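Local coordinates for arginyl-tRNA synthetase, putative (Plasmodium falciparum, PDB 5JLD), which probably catalyses the ATP-dependent attachment of L-arginine to its tRNA, yielding arginyl-tRNA with release of AMP and diphosphate, at residues K12-I17 and V95-D100; T16-S21 and E71-N76; R153-G158 and N264-K269; L517-F522 and L568-I573. All blocks are in the same frame, centred on the assembly; numbering follows the deposited sequence.

Contact 1 (K12-I17 and V95-D100); sequences KKIKTI and VKLSKD
A helix laid on one face of an antiparallel sheet brings Ile14 of helix 10-25 down onto Val95 and Leu97 of strand 93-97. The link between them is a single methyl group, CD1 of Ile14. It meets CG2 of Val95 at 4.1 Å, the two side chains reaching toward each other tip to tip, and lies 4.3 Å from CD2 of Leu97. CG1 of Ile14 is set opposite the carbonyl carbon (chi1 -71°), and the extended second torsion (-176°) carries CD1 outward to the strand. The backbones stay well apart, with the CA atoms of Ile14 and Val95 separated by 9.2 Å. The strand is an inner one of the four-stranded sheet in the N-terminal domain, flanked by strands 45-47 and 82-86. Tyr45 and Phe82 from these neighbours also touch Ile14, which makes the isoleucine a shared apolar plug over three strands. Between the two buried strand residues, Lys96 points away from the helix. On the far side of helix 10-25 the character changes: Thr16 folds back on its own backbone, and OG1 reaches O of Lys12 at 3.0 Å. That carbonyl is gripped twice, because Thr16 N, at 2.9 Å from Lys12 O, approaches from the opposite face of its plane. Past the strand, Ser98 is the N-cap of helix 99-108, its OG accepting from the backbone N of Tyr101.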
loop_
_atom_site.group_PDB
_atom_site.type_symbol
_atom_site.label_atom_id
_atom_site.label_comp_id
_atom_site.label_asym_id
_atom_site.label_seq_id
_atom_site.Cartn_x
_atom_site.Cartn_y
_atom_site.Cartn_z
ATOM N N LYS A 12 -2.115 6.143 -19.567
ATOM C CA LYS A 12 -3.508 6.127 -20.037
ATOM C C LYS A 12 -3.673 7.012 -21.250
ATOM O O LYS A 12 -4.438 6.699 -22.167
ATOM C CB LYS A 12 -4.485 6.594 -18.942
ATOM C CG LYS A 12 -4.982 5.511 -18.003
ATOM C CD LYS A 12 -6.106 6.058 -17.082
ATOM C CE LYS A 12 -7.465 6.041 -17.771
ATOM N NZ LYS A 12 -8.067 4.683 -17.713
ATOM N N LYS A 13 -2.954 8.129 -21.238
ATOM C CA LYS A 13 -2.915 9.047 -22.374
ATOM C C LYS A 13 -2.433 8.334 -23.655
ATOM O O LYS A 13 -3.091 8.356 -24.723
ATOM C CB LYS A 13 -2.003 10.228 -22.042
ATOM C CG LYS A 13 -1.974 11.303 -23.111
ATOM C CD LYS A 13 -1.083 12.474 -22.724
ATOM C CE LYS A 13 -1.350 13.654 -23.655
ATOM N NZ LYS A 13 -0.644 14.898 -23.249
ATOM N N ILE A 14 -1.288 7.681 -23.528
ATOM C CA ILE A 14 -0.678 6.968 -24.648
ATOM C C ILE A 14 -1.522 5.755 -25.069
ATOM O O ILE A 14 -1.708 5.490 -26.283
ATOM C CB ILE A 14 0.737 6.522 -24.295
ATOM C CG1 ILE A 14 1.673 7.739 -24.223
ATOM C CG2 ILE A 14 1.221 5.498 -25.285
ATOM C CD1 ILE A 14 3.151 7.389 -23.955
ATOM N N LYS A 15 -2.050 5.044 -24.067
ATOM C CA LYS A 15 -2.952 3.920 -24.330
ATOM C C LYS A 15 -4.105 4.380 -25.194
ATOM O O LYS A 15 -4.450 3.723 -26.175
ATOM C CB LYS A 15 -3.490 3.295 -23.030
ATOM C CG LYS A 15 -4.309 2.037 -23.275
ATOM C CD LYS A 15 -5.065 1.571 -22.029
ATOM C CE LYS A 15 -6.216 0.628 -22.412
ATOM N NZ LYS A 15 -7.100 1.211 -23.485
ATOM N N THR A 16 -4.692 5.520 -24.835
ATOM C CA THR A 16 -5.786 6.079 -25.631
ATOM C C THR A 16 -5.339 6.433 -27.066
ATOM O O THR A 16 -6.016 6.084 -28.042
ATOM C CB THR A 16 -6.377 7.333 -24.965
ATOM O OG1 THR A 16 -6.964 6.963 -23.713
ATOM C CG2 THR A 16 -7.453 7.963 -25.864
ATOM N N ILE A 17 -4.205 7.115 -27.199
ATOM C CA ILE A 17 -3.702 7.424 -28.550
ATOM C C ILE A 17 -3.578 6.154 -29.447
ATOM O O ILE A 17 -4.074 6.105 -30.607
ATOM C CB ILE A 17 -2.356 8.175 -28.449
ATOM C CG1 ILE A 17 -2.604 9.583 -27.884
ATOM C CG2 ILE A 17 -1.592 8.201 -29.819
ATOM C CD1 ILE A 17 -1.355 10.301 -27.465
ATOM N N VAL A 95 7.798 4.691 -28.353
ATOM C CA VAL A 95 7.699 6.138 -28.444
ATOM C C VAL A 95 8.563 6.792 -27.380
ATOM O O VAL A 95 8.817 6.212 -26.299
ATOM C CB VAL A 95 6.246 6.643 -28.281
ATOM C CG1 VAL A 95 5.375 6.148 -29.412
ATOM C CG2 VAL A 95 5.669 6.224 -26.907
ATOM N N LYS A 96 9.017 7.996 -27.718
ATOM C CA LYS A 96 9.724 8.881 -26.806
ATOM C C LYS A 96 8.923 10.154 -26.677
ATOM O O LYS A 96 8.476 10.717 -27.679
ATOM C CB LYS A 96 11.131 9.224 -27.304
ATOM C CG LYS A 96 12.148 8.105 -27.231
ATOM C CD LYS A 96 13.532 8.617 -27.647
ATOM C CE LYS A 96 14.557 7.495 -27.697
ATOM N NZ LYS A 96 15.852 7.934 -28.289
ATOM N N LEU A 97 8.744 10.616 -25.443
ATOM C CA LEU A 97 8.092 11.888 -25.220
ATOM C C LEU A 97 9.043 13.009 -25.610
ATOM O O LEU A 97 10.238 12.930 -25.348
ATOM C CB LEU A 97 7.666 12.018 -23.759
ATOM C CG LEU A 97 6.753 10.878 -23.327
ATOM C CD1 LEU A 97 6.552 10.918 -21.838
ATOM C CD2 LEU A 97 5.429 11.027 -24.061
ATOM N N SER A 98 8.509 14.051 -26.230
ATOM C CA SER A 98 9.315 15.218 -26.576
ATOM C C SER A 98 9.795 15.981 -25.343
ATOM O O SER A 98 9.204 15.913 -24.259
ATOM C CB SER A 98 8.520 16.167 -27.469
ATOM O OG SER A 98 7.484 16.775 -26.705
ATOM N N LYS A 99 10.889 16.699 -25.538
ATOM C CA LYS A 99 11.467 17.604 -24.561
ATOM C C LYS A 99 10.432 18.654 -24.114
ATOM O O LYS A 99 10.320 18.993 -22.925
ATOM C CB LYS A 99 12.718 18.254 -25.194
ATOM C CG LYS A 99 13.246 19.519 -24.547
ATOM C CD LYS A 99 14.390 20.106 -25.391
ATOM C CE LYS A 99 15.027 21.304 -24.704
ATOM N NZ LYS A 99 14.070 22.436 -24.534
ATOM N N ASP A 100 9.645 19.148 -25.066
ATOM C CA ASP A 100 8.682 20.194 -24.746
ATOM C C ASP A 100 7.495 19.654 -23.954
ATOM O O ASP A 100 7.042 20.300 -23.004
ATOM C CB ASP A 100 8.184 20.898 -26.006
ATOM C CG ASP A 100 7.274 22.072 -25.680
ATOM O OD1 ASP A 100 7.786 23.122 -25.230
ATOM O OD2 ASP A 100 6.044 21.939 -25.857
#

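Contact 2 (T16-S21 and E71-N76); sequences TIFQNS and EFIISN
Ser21 donates a hydrogen bond from its hydroxyl to the backbone carbonyl of Ile73, a polar stitch between helices 10-25 and 66-75 of the N-terminal domain, where both helices pack onto strand 93-97. OG of Ser21 lies 2.7 Å from O of Ile73, in the carbonyl plane and on a lone pair, with a C=O...O angle of 126°. The torsion responsible is chi1 of -177°, which sets the hydroxyl opposite the serine's own N and sends it across to the other helix. The fit is close here: the same OG stands 3.2 Å from CB of Asn76, and the CA atoms of Ser21 and Asn76 are only 5.4 Å apart. Deeper in, CG2 of Ile73 packs at 4.2 Å against CD1 of Phe18, the side chains crossing at about a right angle. Ile93 of the strand touches both and backs the apolar layer. Further out, Asn76, just beyond the end of helix 66-75, has its OD1 hydrogen-bonded to NZ of Lys24 on helix 10-25, a second polar tie between the two helices. In that last turn the bonds of Asn76 N to Phe72 O and Ile73 O are both weak, while Ser75 OG makes a short 2.6 Å bond to Phe72 O, in the plane of that carbonyl, again at a lone pair.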
loop_
_atom_site.group_PDB
_atom_site.type_symbol
_atom_site.label_atom_id
_atom_site.label_comp_id
_atom_site.label_asym_id
_atom_site.label_seq_id
_atom_site.Cartn_x
_atom_site.Cartn_y
_atom_site.Cartn_z
ATOM N N THR A 16 -4.692 5.520 -24.835
ATOM C CA THR A 16 -5.786 6.079 -25.631
ATOM C C THR A 16 -5.339 6.433 -27.066
ATOM O O THR A 16 -6.016 6.084 -28.042
ATOM C CB THR A 16 -6.377 7.333 -24.965
ATOM O OG1 THR A 16 -6.964 6.963 -23.713
ATOM C CG2 THR A 16 -7.453 7.963 -25.864
ATOM N N ILE A 17 -4.205 7.115 -27.199
ATOM C CA ILE A 17 -3.702 7.424 -28.550
ATOM C C ILE A 17 -3.578 6.154 -29.447
ATOM O O ILE A 17 -4.074 6.105 -30.607
ATOM C CB ILE A 17 -2.356 8.175 -28.449
ATOM C CG1 ILE A 17 -2.604 9.583 -27.884
ATOM C CG2 ILE A 17 -1.592 8.201 -29.819
ATOM C CD1 ILE A 17 -1.355 10.301 -27.465
ATOM N N PHE A 18 -2.986 5.102 -28.891
ATOM C CA PHE A 18 -2.858 3.859 -29.652
ATOM C C PHE A 18 -4.203 3.185 -29.934
ATOM O O PHE A 18 -4.425 2.669 -31.035
ATOM C CB PHE A 18 -1.929 2.882 -28.934
ATOM C CG PHE A 18 -0.482 3.144 -29.202
ATOM C CD1 PHE A 18 0.153 2.546 -30.289
ATOM C CD2 PHE A 18 0.243 4.016 -28.392
ATOM C CE1 PHE A 18 1.493 2.799 -30.547
ATOM C CE2 PHE A 18 1.585 4.279 -28.650
ATOM C CZ PHE A 18 2.212 3.664 -29.726
ATOM N N GLN A 19 -5.093 3.192 -28.940
ATOM C CA GLN A 19 -6.438 2.636 -29.090
ATOM C C GLN A 19 -7.165 3.293 -30.258
ATOM O O GLN A 19 -7.780 2.610 -31.097
ATOM C CB GLN A 19 -7.256 2.814 -27.791
ATOM C CG GLN A 19 -8.602 2.091 -27.797
ATOM C CD GLN A 19 -8.452 0.588 -27.895
ATOM O OE1 GLN A 19 -7.924 -0.055 -26.987
ATOM N NE2 GLN A 19 -8.902 0.016 -29.009
ATOM N N ASN A 20 -7.085 4.618 -30.325
ATOM C CA ASN A 20 -7.757 5.316 -31.419
ATOM C C ASN A 20 -7.107 4.946 -32.753
ATOM O O ASN A 20 -7.819 4.705 -33.743
ATOM C CB ASN A 20 -7.737 6.838 -31.223
ATOM C CG ASN A 20 -8.516 7.289 -29.964
ATOM O OD1 ASN A 20 -9.231 6.501 -29.342
ATOM N ND2 ASN A 20 -8.379 8.564 -29.610
ATOM N N SER A 21 -5.769 4.878 -32.793
ATOM C CA SER A 21 -5.153 4.492 -34.080
ATOM C C SER A 21 -5.539 3.076 -34.535
ATOM O O SER A 21 -5.804 2.844 -35.709
ATOM C CB SER A 21 -3.640 4.584 -34.026
ATOM O OG SER A 21 -3.116 4.278 -35.300
ATOM N N GLU A 71 3.470 -0.499 -38.727
ATOM C CA GLU A 71 3.679 0.684 -39.560
ATOM C C GLU A 71 2.354 1.360 -39.959
ATOM O O GLU A 71 2.251 2.585 -39.994
ATOM C CB GLU A 71 4.481 0.299 -40.810
ATOM C CG GLU A 71 5.628 1.225 -41.086
ATOM C CD GLU A 71 6.692 1.177 -40.013
ATOM O OE1 GLU A 71 7.227 0.083 -39.764
ATOM O OE2 GLU A 71 7.016 2.237 -39.437
ATOM N N PHE A 72 1.341 0.562 -40.273
ATOM C CA PHE A 72 0.005 1.118 -40.500
ATOM C C PHE A 72 -0.495 1.875 -39.231
ATOM O O PHE A 72 -0.922 3.063 -39.295
ATOM C CB PHE A 72 -0.942 -0.018 -40.911
ATOM C CG PHE A 72 -2.283 0.437 -41.412
ATOM C CD1 PHE A 72 -2.399 1.544 -42.237
ATOM C CD2 PHE A 72 -3.430 -0.275 -41.078
ATOM C CE1 PHE A 72 -3.642 1.946 -42.707
ATOM C CE2 PHE A 72 -4.672 0.120 -41.537
ATOM C CZ PHE A 72 -4.783 1.234 -42.350
ATOM N N ILE A 73 -0.376 1.215 -38.079
ATOM C CA ILE A 73 -0.751 1.855 -36.808
ATOM C C ILE A 73 -0.013 3.193 -36.589
ATOM O O ILE A 73 -0.615 4.201 -36.242
ATOM C CB ILE A 73 -0.469 0.935 -35.609
ATOM C CG1 ILE A 73 -1.397 -0.289 -35.650
ATOM C CG2 ILE A 73 -0.608 1.715 -34.292
ATOM C CD1 ILE A 73 -1.178 -1.256 -34.521
ATOM N N ILE A 74 1.295 3.185 -36.796
ATOM C CA ILE A 74 2.104 4.393 -36.685
ATOM C C ILE A 74 1.631 5.485 -37.658
ATOM O O ILE A 74 1.509 6.652 -37.273
ATOM C CB ILE A 74 3.595 4.067 -36.935
ATOM C CG1 ILE A 74 4.155 3.265 -35.745
ATOM C CG2 ILE A 74 4.410 5.344 -37.202
ATOM C CD1 ILE A 74 5.630 2.929 -35.847
ATOM N N SER A 75 1.345 5.095 -38.901
ATOM C CA SER A 75 0.876 6.033 -39.919
ATOM C C SER A 75 -0.445 6.668 -39.491
ATOM O O SER A 75 -0.770 7.777 -39.926
ATOM C CB SER A 75 0.696 5.349 -41.280
ATOM O OG SER A 75 -0.531 4.621 -41.324
ATOM N N ASN A 76 -1.213 5.988 -38.647
ATOM C CA ASN A 76 -2.438 6.646 -38.185
ATOM C C ASN A 76 -2.327 7.338 -36.814
ATOM O O ASN A 76 -3.340 7.693 -36.192
ATOM C CB ASN A 76 -3.597 5.652 -38.200
ATOM C CG ASN A 76 -4.270 5.576 -39.573
ATOM O OD1 ASN A 76 -4.495 6.599 -40.228
ATOM N ND2 ASN A 76 -4.559 4.365 -40.026
#

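Contact 3 (R153-G158 and N264-K269); sequences RSTIIG and NILDIK
Thr155 of helix 149-167 uses its methyl group to meet Leu266 and Ile268, and here the contact is snug. CG2 of Thr155 lies 3.7 Å from CD1 of Ile268 and 4.1 Å from CD1 of Leu266, so one methyl is met by the ends of two branched chains. Ile268 CD1 also rests 3.9 Å from the threonine's own backbone O. The rotamer divides the labour: CG2 stands opposite the backbone N and faces the other segment, while OG1 (chi1 -58°) turns back to bond with O of His151 and with OG of Ser139. The buried hydroxyl is thus satisfied within its own neighbourhood. Ile156 is a looser fit, its side chain staying 5.1 Å from segment 264-269, and it also touches Ile448 and Leu453 of helix 436-453. Asp267 and Lys269 are exposed and take no part in the packing; OD2 of Asp267 forms a salt bridge with NZ of Lys588. Asp267, with positive phi (55°), is the C' residue of the Schellman motif that ends helix 242-265, and its sequence neighbours Leu266 and Ile268 both point toward helix 149-167. Beyond it the chain enters edge strand 271-272 of the five-stranded parallel sheet, ordered 3-2-1-4-5, of the Rossmann-type catalytic core of class I synthetases.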
loop_
_atom_site.group_PDB
_atom_site.type_symbol
_atom_site.label_atom_id
_atom_site.label_comp_id
_atom_site.label_asym_id
_atom_site.label_seq_id
_atom_site.Cartn_x
_atom_site.Cartn_y
_atom_site.Cartn_z
ATOM N N ARG A 153 4.165 -6.630 9.674
ATOM C CA ARG A 153 4.101 -6.526 8.220
ATOM C C ARG A 153 2.727 -6.045 7.753
ATOM O O ARG A 153 2.626 -5.148 6.915
ATOM C CB ARG A 153 4.425 -7.868 7.575
ATOM C CG ARG A 153 4.480 -7.791 6.050
ATOM C CD ARG A 153 5.279 -8.951 5.456
ATOM N NE ARG A 153 5.805 -8.611 4.141
ATOM C CZ ARG A 153 6.386 -9.478 3.319
ATOM N NH1 ARG A 153 6.500 -10.750 3.676
ATOM N NH2 ARG A 153 6.846 -9.067 2.137
ATOM N N SER A 154 1.670 -6.637 8.314
ATOM C CA SER A 154 0.315 -6.242 7.947
ATOM C C SER A 154 0.080 -4.770 8.268
ATOM O O SER A 154 -0.599 -4.044 7.525
ATOM C CB SER A 154 -0.719 -7.113 8.678
ATOM O OG SER A 154 -2.027 -6.673 8.376
ATOM N N THR A 155 0.653 -4.343 9.386
ATOM C CA THR A 155 0.491 -2.986 9.887
ATOM C C THR A 155 1.143 -2.003 8.917
ATOM O O THR A 155 0.518 -1.012 8.504
ATOM C CB THR A 155 1.093 -2.856 11.309
ATOM O OG1 THR A 155 0.448 -3.793 12.177
ATOM C CG2 THR A 155 0.924 -1.453 11.883
ATOM N N ILE A 156 2.376 -2.323 8.515
ATOM C CA ILE A 156 3.179 -1.503 7.591
ATOM C C ILE A 156 2.576 -1.386 6.182
ATOM O O ILE A 156 2.397 -0.265 5.621
ATOM C CB ILE A 156 4.604 -2.081 7.503
ATOM C CG1 ILE A 156 5.273 -1.968 8.878
ATOM C CG2 ILE A 156 5.419 -1.366 6.435
ATOM C CD1 ILE A 156 6.574 -2.732 9.027
ATOM N N ILE A 157 2.249 -2.543 5.613
ATOM C CA ILE A 157 1.586 -2.574 4.307
ATOM C C ILE A 157 0.258 -1.797 4.325
ATOM O O ILE A 157 0.017 -0.892 3.490
ATOM C CB ILE A 157 1.326 -4.027 3.870
ATOM C CG1 ILE A 157 2.662 -4.763 3.635
ATOM C CG2 ILE A 157 0.420 -4.057 2.658
ATOM C CD1 ILE A 157 2.491 -6.203 3.179
ATOM N N GLY A 158 -0.596 -2.134 5.300
ATOM C CA GLY A 158 -1.906 -1.502 5.390
ATOM C C GLY A 158 -1.800 0.008 5.543
ATOM O O GLY A 158 -2.517 0.769 4.881
ATOM N N ASN A 264 2.077 3.824 17.967
ATOM C CA ASN A 264 2.531 5.195 17.823
ATOM C C ASN A 264 4.062 5.324 17.744
ATOM O O ASN A 264 4.541 6.356 17.294
ATOM C CB ASN A 264 1.936 6.102 18.910
ATOM C CG ASN A 264 2.519 5.877 20.244
ATOM O OD1 ASN A 264 3.724 6.013 20.441
ATOM N ND2 ASN A 264 1.660 5.575 21.211
ATOM N N ILE A 265 4.822 4.293 18.139
ATOM C CA ILE A 265 6.240 4.242 17.747
ATOM C C ILE A 265 6.366 4.203 16.207
ATOM O O ILE A 265 7.273 4.804 15.617
ATOM C CB ILE A 265 6.984 3.021 18.352
ATOM C CG1 ILE A 265 7.178 3.190 19.855
ATOM C CG2 ILE A 265 8.352 2.842 17.718
ATOM C CD1 ILE A 265 8.112 2.158 20.476
ATOM N N LEU A 266 5.436 3.498 15.568
ATOM C CA LEU A 266 5.370 3.432 14.114
ATOM C C LEU A 266 4.689 4.646 13.450
ATOM O O LEU A 266 4.707 4.781 12.223
ATOM C CB LEU A 266 4.638 2.150 13.701
ATOM C CG LEU A 266 5.354 0.834 14.007
ATOM C CD1 LEU A 266 4.455 -0.361 13.679
ATOM C CD2 LEU A 266 6.684 0.755 13.240
ATOM N N ASP A 267 4.112 5.521 14.268
ATOM C CA ASP A 267 3.315 6.651 13.788
ATOM C C ASP A 267 2.194 6.180 12.863
ATOM O O ASP A 267 1.977 6.743 11.788
ATOM C CB ASP A 267 4.204 7.680 13.079
ATOM C CG ASP A 267 5.003 8.523 14.052
ATOM O OD1 ASP A 267 4.447 9.510 14.577
ATOM O OD2 ASP A 267 6.183 8.202 14.299
ATOM N N ILE A 268 1.487 5.136 13.284
ATOM C CA ILE A 268 0.386 4.572 12.502
ATOM C C ILE A 268 -0.909 4.559 13.300
ATOM O O ILE A 268 -0.999 3.918 14.342
ATOM C CB ILE A 268 0.695 3.132 12.038
ATOM C CG1 ILE A 268 1.898 3.127 11.086
ATOM C CG2 ILE A 268 -0.546 2.496 11.382
ATOM C CD1 ILE A 268 2.320 1.763 10.627
ATOM N N LYS A 269 -1.922 5.254 12.807
ATOM C CA LYS A 269 -3.187 5.277 13.515
ATOM C C LYS A 269 -4.244 4.428 12.815
ATOM O O LYS A 269 -4.360 4.413 11.587
ATOM C CB LYS A 269 -3.667 6.721 13.678
ATOM C CG LYS A 269 -2.666 7.586 14.427
ATOM C CD LYS A 269 -3.296 8.866 14.926
ATOM C CE LYS A 269 -2.327 9.640 15.806
ATOM N NZ LYS A 269 -2.164 9.010 17.151
#

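Contact 4 (L517-F522 and L568-I573); sequences LHILKF and LLLCSI
Both isoleucines of this contact, Ile519 and Ile573, place CG2 opposite their backbone N, and this turns the two branch methyls to face each other. CG2 of Ile519 and CG2 of Ile573 are 4.0 Å apart. The longer arm of Ile519 is extended (chi2 166°), so that CD1 passes beside the same methyl, 3.9 Å from CG2 of Ile573, and goes on to CD2 of Leu570 at 4.2 Å. Ile573 therefore offers one methyl to both branches of Ile519, the side chains of Ile519 and Ile573 crossing at about a right angle, whereas Leu570 touches just the end of the longer arm. Leu570 reaches it from a first torsion of -103°, well removed from a staggered value, its CB pointing off to one side and CD2 swinging back to the contact. Leu570 and Ile573, three residues apart, lie on one side of helix 564-584, and Leu577 a turn further on also touches Ile519, extending the apolar strip. The CA atoms of Ile519 and Ile573 are 8.3 Å apart. This is core packing in the all-helical DALR anticodon-binding domain. Helix 536-556 covers a flank of helix 510-520, with Tyr541 stacked on His518, while helix 476-492 packs through Ile489 and Phe490 on another side of helix 564-584. Toward the N-terminal domain, Leu517 touches Leu40 and His44.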
loop_
_atom_site.group_PDB
_atom_site.type_symbol
_atom_site.label_atom_id
_atom_site.label_comp_id
_atom_site.label_asym_id
_atom_site.label_seq_id
_atom_site.Cartn_x
_atom_site.Cartn_y
_atom_site.Cartn_z
ATOM N N LEU A 517 11.177 12.619 -17.223
ATOM C CA LEU A 517 10.333 11.485 -17.560
ATOM C C LEU A 517 9.938 10.712 -16.302
ATOM O O LEU A 517 8.739 10.483 -16.028
ATOM C CB LEU A 517 11.049 10.548 -18.535
ATOM C CG LEU A 517 10.339 9.211 -18.785
ATOM C CD1 LEU A 517 8.981 9.458 -19.415
ATOM C CD2 LEU A 517 11.174 8.263 -19.662
ATOM N N HIS A 518 10.952 10.320 -15.537
ATOM C CA HIS A 518 10.683 9.518 -14.376
ATOM C C HIS A 518 9.720 10.246 -13.433
ATOM O O HIS A 518 8.763 9.653 -12.939
ATOM C CB HIS A 518 11.959 9.144 -13.647
ATOM C CG HIS A 518 11.759 8.012 -12.684
ATOM N ND1 HIS A 518 11.549 6.715 -13.104
ATOM C CD2 HIS A 518 11.685 7.987 -11.331
ATOM C CE1 HIS A 518 11.385 5.933 -12.051
ATOM N NE2 HIS A 518 11.457 6.682 -10.963
ATOM N N ILE A 519 9.954 11.539 -13.229
ATOM C CA ILE A 519 9.050 12.334 -12.421
ATOM C C ILE A 519 7.618 12.269 -12.965
ATOM O O ILE A 519 6.671 12.080 -12.210
ATOM C CB ILE A 519 9.510 13.785 -12.357
ATOM C CG1 ILE A 519 10.806 13.876 -11.554
ATOM C CG2 ILE A 519 8.425 14.661 -11.760
ATOM C CD1 ILE A 519 11.530 15.222 -11.719
ATOM N N LEU A 520 7.458 12.371 -14.280
ATOM C CA LEU A 520 6.108 12.376 -14.840
ATOM C C LEU A 520 5.468 10.976 -14.888
ATOM O O LEU A 520 4.286 10.849 -15.221
ATOM C CB LEU A 520 6.117 12.995 -16.245
ATOM C CG LEU A 520 6.502 14.474 -16.287
ATOM C CD1 LEU A 520 6.764 14.902 -17.724
ATOM C CD2 LEU A 520 5.420 15.345 -15.614
ATOM N N LYS A 521 6.243 9.934 -14.577
ATOM C CA LYS A 521 5.677 8.580 -14.495
ATOM C C LYS A 521 4.871 8.325 -13.207
ATOM O O LYS A 521 4.168 7.325 -13.108
ATOM C CB LYS A 521 6.776 7.529 -14.590
ATOM C CG LYS A 521 7.441 7.391 -15.967
ATOM C CD LYS A 521 8.392 6.198 -15.963
ATOM C CE LYS A 521 9.049 5.997 -17.310
ATOM N NZ LYS A 521 9.968 4.823 -17.239
ATOM N N PHE A 522 5.003 9.218 -12.233
ATOM C CA PHE A 522 4.425 9.049 -10.896
ATOM C C PHE A 522 2.946 8.580 -10.933
ATOM O O PHE A 522 2.616 7.596 -10.296
ATOM C CB PHE A 522 4.591 10.361 -10.101
ATOM C CG PHE A 522 4.382 10.222 -8.611
ATOM C CD1 PHE A 522 4.980 9.197 -7.904
ATOM C CD2 PHE A 522 3.602 11.141 -7.915
ATOM C CE1 PHE A 522 4.803 9.076 -6.526
ATOM C CE2 PHE A 522 3.424 11.036 -6.540
ATOM C CZ PHE A 522 4.024 9.994 -5.840
ATOM N N LEU A 568 18.475 23.772 -10.614
ATOM C CA LEU A 568 18.027 23.942 -9.240
ATOM C C LEU A 568 16.536 23.630 -9.121
ATOM O O LEU A 568 16.091 22.982 -8.169
ATOM C CB LEU A 568 18.313 25.361 -8.757
ATOM C CG LEU A 568 18.555 25.477 -7.254
ATOM C CD1 LEU A 568 19.855 24.763 -6.877
ATOM C CD2 LEU A 568 18.590 26.941 -6.830
ATOM N N LEU A 569 15.777 24.094 -10.105
ATOM C CA LEU A 569 14.354 23.798 -10.194
ATOM C C LEU A 569 14.113 22.291 -10.247
ATOM O O LEU A 569 13.224 21.754 -9.549
ATOM C CB LEU A 569 13.752 24.485 -11.423
ATOM C CG LEU A 569 12.467 25.292 -11.226
ATOM C CD1 LEU A 569 12.554 26.170 -9.989
ATOM C CD2 LEU A 569 12.182 26.128 -12.461
ATOM N N LEU A 570 14.909 21.607 -11.068
ATOM C CA LEU A 570 14.827 20.146 -11.141
ATOM C C LEU A 570 15.111 19.520 -9.779
ATOM O O LEU A 570 14.468 18.542 -9.379
ATOM C CB LEU A 570 15.808 19.587 -12.177
ATOM C CG LEU A 570 15.172 19.169 -13.501
ATOM C CD1 LEU A 570 16.231 18.818 -14.531
ATOM C CD2 LEU A 570 14.210 18.010 -13.291
ATOM N N CYS A 571 16.095 20.084 -9.084
ATOM C CA CYS A 571 16.437 19.614 -7.753
ATOM C C CYS A 571 15.236 19.769 -6.799
ATOM O O CYS A 571 14.959 18.888 -5.997
ATOM C CB CYS A 571 17.654 20.368 -7.219
ATOM S SG CYS A 571 19.241 19.928 -7.991
ATOM N N SER A 572 14.527 20.890 -6.914
ATOM C CA SER A 572 13.389 21.209 -6.047
ATOM C C SER A 572 12.224 20.253 -6.272
ATOM O O SER A 572 11.650 19.679 -5.317
ATOM C CB SER A 572 12.943 22.655 -6.296
ATOM O OG SER A 572 12.094 23.141 -5.281
ATOM N N ILE A 573 11.876 20.073 -7.541
ATOM C CA ILE A 573 10.855 19.090 -7.875
ATOM C C ILE A 573 11.237 17.707 -7.358
ATOM O O ILE A 573 10.422 17.033 -6.715
ATOM C CB ILE A 573 10.617 19.017 -9.381
ATOM C CG1 ILE A 573 10.168 20.391 -9.900
ATOM C CG2 ILE A 573 9.595 17.923 -9.687
ATOM C CD1 ILE A 573 9.987 20.463 -11.424
#

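In the fold
Contacts 1 and 2 start from the same helix, 10-25, share Thr16 and Ile17, and lie with their centres about 12 Å apart; Val95 CG1 touches Phe18 CZ at 4.0 Å, so sheet and helix pair form one small core. Contact 3 follows along the chain in the catalytic domain, its centre about 37 Å from that of contact 1, and contact 4 comes last, in the anticodon-binding domain. Sequence order is not spatial order: contact 4 lies about 17 Å from contact 1, centre to centre, and Leu97 CD1 packs on Leu517 CD1 at 3.7 Å. The N-terminal and anticodon-binding domains thus meet directly, despite the catalytic domain between them in sequence.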